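Local coordinates for protein cortical-lytic enzyme (Clostridium perfringens, PDB 5JIP) that probably acts as a muramidase (lysozyme) of glycoside hydrolase family 25, helping to break down spore cortex peptidoglycan during germination, at residues A[227-238]-A[300-311]. Sequence-based numbering, arbitrary orientation.
Sequences DSLMPPSAVTGL and IEAFDITGDFSK. With MG (magnesium ion), chain E.
Asp304 OD2 meets the 227-238 segment through a magnesium ion, binding the metal at 2.1 Å beside the carbonyl oxygens Asp227 O and Met230 O. Two waters and Asp258 complete the six ligands; shared coordination explains why Met230 O and Asp304 OD2 lie only 2.9 Å apart without a hydrogen bond. Next to the metal, Pro232 turns the CB-CG-CD edge of its ring to the strand end: its CD is 3.4 Å from Asp308 O, its CG points at Phe303 CA and Ala302 O, and its CB touches the Ala302 methyl. Pro231 sets its CB edge against Asp308 CB and Phe309 O. Farther along, Ser310 OG donates to Ser233 O at 3.0 Å, coming from above the carbonyl plane, and accepts Ala302 N, so one hydroxyl ties strand, return loop and 227-238 segment together. Val235 packs CB and both methyls against Ile300 CG2, the nearest approach being 3.6 Å, while Leu238 reaches the same methyl with its two branches. Water bridges Pro232 O to Lys311 N, and another joins Val235 N to Ile300 O. Asp304 CG stands between the backbone N and the carbonyl carbon (chi1 64°), and the carboxylate has OD2 on the metal; OD1 accepts the N-H of Asp308, the residue just after the type I turn Asp304-Gly307, at 2.9 Å from above the carboxylate plane, a bond that probably helps hold the carboxylate in place for the metal. Asp257 N holds Asp227 OD2 in turn. The magnesium joins the connection leaving the TIM-barrel-like family 25 domain to the end of strand 296-304 in the C-terminal beta-sandwich-like domain, consistent with a structural metal site at the junction between the domains.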
loop_
_atom_site.group_PDB
_atom_site.type_symbol
_atom_site.label_atom_id
_atom_site.label_comp_id
_atom_site.label_asym_id
_atom_site.label_seq_id
_atom_site.Cartn_x
_atom_site.Cartn_y
_atom_site.Cartn_z
ATOM N N ASP A 227 -11.035 -6.792 8.526
ATOM C CA ASP A 227 -10.629 -6.422 7.180
ATOM C C ASP A 227 -9.243 -6.960 6.843
ATOM O O ASP A 227 -8.979 -7.297 5.683
ATOM C CB ASP A 227 -10.650 -4.893 7.021
ATOM C CG ASP A 227 -12.023 -4.267 7.272
ATOM O OD1 ASP A 227 -13.028 -4.953 7.149
ATOM O OD2 ASP A 227 -12.072 -3.054 7.580
ATOM N N SER A 228 -8.378 -7.112 7.848
ATOM C CA SER A 228 -7.010 -7.569 7.608
ATOM C C SER A 228 -6.935 -9.058 7.262
ATOM O O SER A 228 -5.867 -9.530 6.896
ATOM C CB SER A 228 -6.147 -7.280 8.824
ATOM O OG SER A 228 -6.013 -5.871 8.988
ATOM N N LEU A 229 -8.030 -9.800 7.405
ATOM C CA LEU A 229 -8.089 -11.184 6.957
ATOM C C LEU A 229 -8.736 -11.337 5.587
ATOM O O LEU A 229 -8.626 -12.422 4.983
ATOM C CB LEU A 229 -8.882 -12.037 7.968
ATOM C CG LEU A 229 -8.268 -12.209 9.366
ATOM C CD1 LEU A 229 -9.201 -13.018 10.256
ATOM C CD2 LEU A 229 -6.878 -12.875 9.262
ATOM N N MET A 230 -9.417 -10.290 5.092
ATOM C CA MET A 230 -10.279 -10.354 3.905
ATOM C C MET A 230 -9.824 -9.416 2.786
ATOM O O MET A 230 -9.206 -8.379 3.049
ATOM C CB MET A 230 -11.718 -9.988 4.268
ATOM C CG MET A 230 -12.271 -10.802 5.384
ATOM S SD MET A 230 -14.046 -10.544 5.644
ATOM C CE MET A 230 -14.150 -8.787 5.987
ATOM N N PRO A 231 -10.147 -9.726 1.535
ATOM C CA PRO A 231 -10.006 -8.724 0.489
ATOM C C PRO A 231 -10.923 -7.545 0.758
ATOM O O PRO A 231 -11.999 -7.696 1.384
ATOM C CB PRO A 231 -10.419 -9.478 -0.787
ATOM C CG PRO A 231 -10.325 -10.931 -0.410
ATOM C CD PRO A 231 -10.688 -10.990 0.994
ATOM N N PRO A 232 -10.571 -6.368 0.260
ATOM C CA PRO A 232 -11.494 -5.229 0.354
ATOM C C PRO A 232 -12.749 -5.473 -0.457
ATOM O O PRO A 232 -12.777 -6.288 -1.391
ATOM C CB PRO A 232 -10.702 -4.057 -0.234
ATOM C CG PRO A 232 -9.559 -4.607 -0.859
ATOM C CD PRO A 232 -9.390 -6.053 -0.558
ATOM N N SER A 233 -13.786 -4.718 -0.101
ATOM C CA SER A 233 -15.044 -4.711 -0.835
ATOM C C SER A 233 -14.887 -4.035 -2.192
ATOM O O SER A 233 -13.932 -3.297 -2.456
ATOM C CB SER A 233 -16.134 -3.966 -0.057
ATOM O OG SER A 233 -16.410 -4.569 1.196
ATOM N N ALA A 234 -15.852 -4.297 -3.065
ATOM C CA ALA A 234 -15.934 -3.555 -4.315
ATOM C C ALA A 234 -16.065 -2.064 -4.028
ATOM O O ALA A 234 -16.618 -1.641 -3.010
ATOM C CB ALA A 234 -17.116 -4.019 -5.153
ATOM N N VAL A 235 -15.543 -1.265 -4.944
ATOM C CA VAL A 235 -15.663 0.182 -4.821
ATOM C C VAL A 235 -17.112 0.595 -5.089
ATOM O O VAL A 235 -17.796 0.018 -5.931
ATOM C CB VAL A 235 -14.689 0.863 -5.800
ATOM C CG1 VAL A 235 -14.838 2.406 -5.789
ATOM C CG2 VAL A 235 -13.218 0.423 -5.510
ATOM N N THR A 236 -17.567 1.628 -4.394
ATOM C CA THR A 236 -18.913 2.143 -4.594
ATOM C C THR A 236 -18.843 3.595 -5.032
ATOM O O THR A 236 -17.813 4.259 -4.883
ATOM C CB THR A 236 -19.769 2.032 -3.325
ATOM O OG1 THR A 236 -19.311 2.945 -2.328
ATOM C CG2 THR A 236 -19.703 0.589 -2.783
ATOM N N GLY A 237 -19.954 4.073 -5.587
ATOM C CA GLY A 237 -20.062 5.468 -5.980
ATOM C C GLY A 237 -19.195 5.861 -7.155
ATOM O O GLY A 237 -18.836 7.038 -7.285
ATOM N N LEU A 238 -18.899 4.920 -8.048
ATOM C CA LEU A 238 -18.022 5.202 -9.165
ATOM C C LEU A 238 -18.748 6.090 -10.162
ATOM O O LEU A 238 -19.912 5.864 -10.481
ATOM C CB LEU A 238 -17.585 3.909 -9.850
ATOM C CG LEU A 238 -16.605 4.077 -11.012
ATOM C CD1 LEU A 238 -15.273 4.685 -10.541
ATOM C CD2 LEU A 238 -16.396 2.715 -11.737
ATOM N N ILE A 300 -12.567 -0.234 -11.681
ATOM C CA ILE A 300 -11.687 0.038 -10.558
ATOM C C ILE A 300 -11.705 -1.140 -9.596
ATOM O O ILE A 300 -12.716 -1.833 -9.450
ATOM C CB ILE A 300 -12.113 1.349 -9.868
ATOM C CG1 ILE A 300 -11.062 1.812 -8.856
ATOM C CG2 ILE A 300 -13.491 1.170 -9.212
ATOM C CD1 ILE A 300 -11.307 3.185 -8.278
ATOM N N GLU A 301 -10.568 -1.346 -8.921
ATOM C CA GLU A 301 -10.450 -2.286 -7.818
ATOM C C GLU A 301 -9.719 -1.618 -6.656
ATOM O O GLU A 301 -8.763 -0.858 -6.854
ATOM C CB GLU A 301 -9.705 -3.563 -8.256
ATOM C CG GLU A 301 -8.230 -3.311 -8.657
ATOM C CD GLU A 301 -7.591 -4.483 -9.379
ATOM O OE1 GLU A 301 -8.306 -5.465 -9.703
ATOM O OE2 GLU A 301 -6.352 -4.409 -9.643
ATOM N N ALA A 302 -10.180 -1.902 -5.445
ATOM C CA ALA A 302 -9.401 -1.588 -4.262
ATOM C C ALA A 302 -8.408 -2.712 -3.988
ATOM O O ALA A 302 -8.590 -3.849 -4.428
ATOM C CB ALA A 302 -10.307 -1.383 -3.058
ATOM N N PHE A 303 -7.335 -2.390 -3.259
ATOM C CA PHE A 303 -6.462 -3.446 -2.750
ATOM C C PHE A 303 -5.990 -3.060 -1.356
ATOM O O PHE A 303 -6.001 -1.881 -0.982
ATOM C CB PHE A 303 -5.259 -3.759 -3.682
ATOM C CG PHE A 303 -4.359 -2.585 -4.005
ATOM C CD1 PHE A 303 -3.303 -2.227 -3.166
ATOM C CD2 PHE A 303 -4.534 -1.876 -5.183
ATOM C CE1 PHE A 303 -2.465 -1.158 -3.487
ATOM C CE2 PHE A 303 -3.699 -0.832 -5.519
ATOM C CZ PHE A 303 -2.665 -0.455 -4.675
ATOM N N ASP A 304 -5.616 -4.070 -0.569
ATOM C CA ASP A 304 -5.288 -3.864 0.834
ATOM C C ASP A 304 -3.791 -4.092 1.066
ATOM O O ASP A 304 -3.034 -4.396 0.147
ATOM C CB ASP A 304 -6.182 -4.729 1.735
ATOM C CG ASP A 304 -5.992 -6.230 1.538
ATOM O OD1 ASP A 304 -4.993 -6.667 0.931
ATOM O OD2 ASP A 304 -6.871 -6.976 2.024
ATOM N N ILE A 305 -3.356 -3.875 2.311
ATOM C CA ILE A 305 -1.930 -3.834 2.614
ATOM C C ILE A 305 -1.229 -5.123 2.243
ATOM O O ILE A 305 -0.069 -5.099 1.820
ATOM C CB ILE A 305 -1.729 -3.481 4.099
ATOM C CG1 ILE A 305 -2.179 -2.036 4.303
ATOM C CG2 ILE A 305 -0.262 -3.650 4.509
ATOM C CD1 ILE A 305 -2.215 -1.609 5.784
ATOM N N THR A 306 -1.893 -6.266 2.377
ATOM C CA THR A 306 -1.223 -7.523 2.085
ATOM C C THR A 306 -1.505 -8.007 0.670
ATOM O O THR A 306 -1.111 -9.110 0.320
ATOM C CB THR A 306 -1.570 -8.580 3.151
ATOM O OG1 THR A 306 -2.966 -8.562 3.452
ATOM C CG2 THR A 306 -0.811 -8.270 4.441
ATOM N N GLY A 307 -2.125 -7.184 -0.174
ATOM C CA GLY A 307 -2.112 -7.453 -1.597
ATOM C C GLY A 307 -3.281 -8.235 -2.149
ATOM O O GLY A 307 -3.152 -8.821 -3.236
ATOM N N ASP A 308 -4.415 -8.280 -1.444
ATOM C CA ASP A 308 -5.660 -8.758 -2.016
ATOM C C ASP A 308 -6.479 -7.620 -2.602
ATOM O O ASP A 308 -6.393 -6.460 -2.172
ATOM C CB ASP A 308 -6.495 -9.499 -0.972
ATOM C CG ASP A 308 -5.997 -10.920 -0.724
ATOM O OD1 ASP A 308 -5.810 -11.660 -1.695
ATOM O OD2 ASP A 308 -5.760 -11.279 0.446
ATOM N N PHE A 309 -7.297 -7.978 -3.585
ATOM C CA PHE A 309 -8.095 -7.047 -4.371
ATOM C C PHE A 309 -9.589 -7.277 -4.187
ATOM O O PHE A 309 -10.030 -8.370 -3.834
ATOM C CB PHE A 309 -7.773 -7.192 -5.846
ATOM C CG PHE A 309 -6.318 -7.107 -6.127
ATOM C CD1 PHE A 309 -5.523 -8.230 -6.033
ATOM C CD2 PHE A 309 -5.733 -5.901 -6.434
ATOM C CE1 PHE A 309 -4.154 -8.153 -6.284
ATOM C CE2 PHE A 309 -4.365 -5.824 -6.648
ATOM C CZ PHE A 309 -3.586 -6.954 -6.567
ATOM N N SER A 310 -10.352 -6.221 -4.465
ATOM C CA SER A 310 -11.796 -6.324 -4.679
ATOM C C SER A 310 -12.087 -7.529 -5.547
ATOM O O SER A 310 -11.478 -7.705 -6.599
ATOM C CB SER A 310 -12.343 -5.057 -5.365
ATOM O OG SER A 310 -12.029 -3.876 -4.645
ATOM N N LYS A 311 -13.041 -8.360 -5.114
ATOM C CA LYS A 311 -13.366 -9.540 -5.908
ATOM C C LYS A 311 -13.843 -9.143 -7.293
ATOM O O LYS A 311 -13.476 -9.774 -8.294
ATOM C CB LYS A 311 -14.426 -10.374 -5.201
ATOM C CG LYS A 311 -14.708 -11.710 -5.890
ATOM C CD LYS A 311 -15.774 -12.523 -5.116
ATOM C CE LYS A 311 -16.035 -13.881 -5.767
ATOM N NZ LYS A 311 -16.865 -13.736 -6.975
HETATM MG MG MG E . -7.900 -7.024 3.827
HETATM O O HOH W 1 -8.179 -12.497 2.371
HETATM O O HOH W 2 -14.443 -7.992 -2.681
HETATM O O HOH W 3 -14.332 -2.726 -7.160
HETATM O O HOH W 4 -6.469 -8.518 4.210
HETATM O O HOH W 5 -9.349 -5.559 3.287
#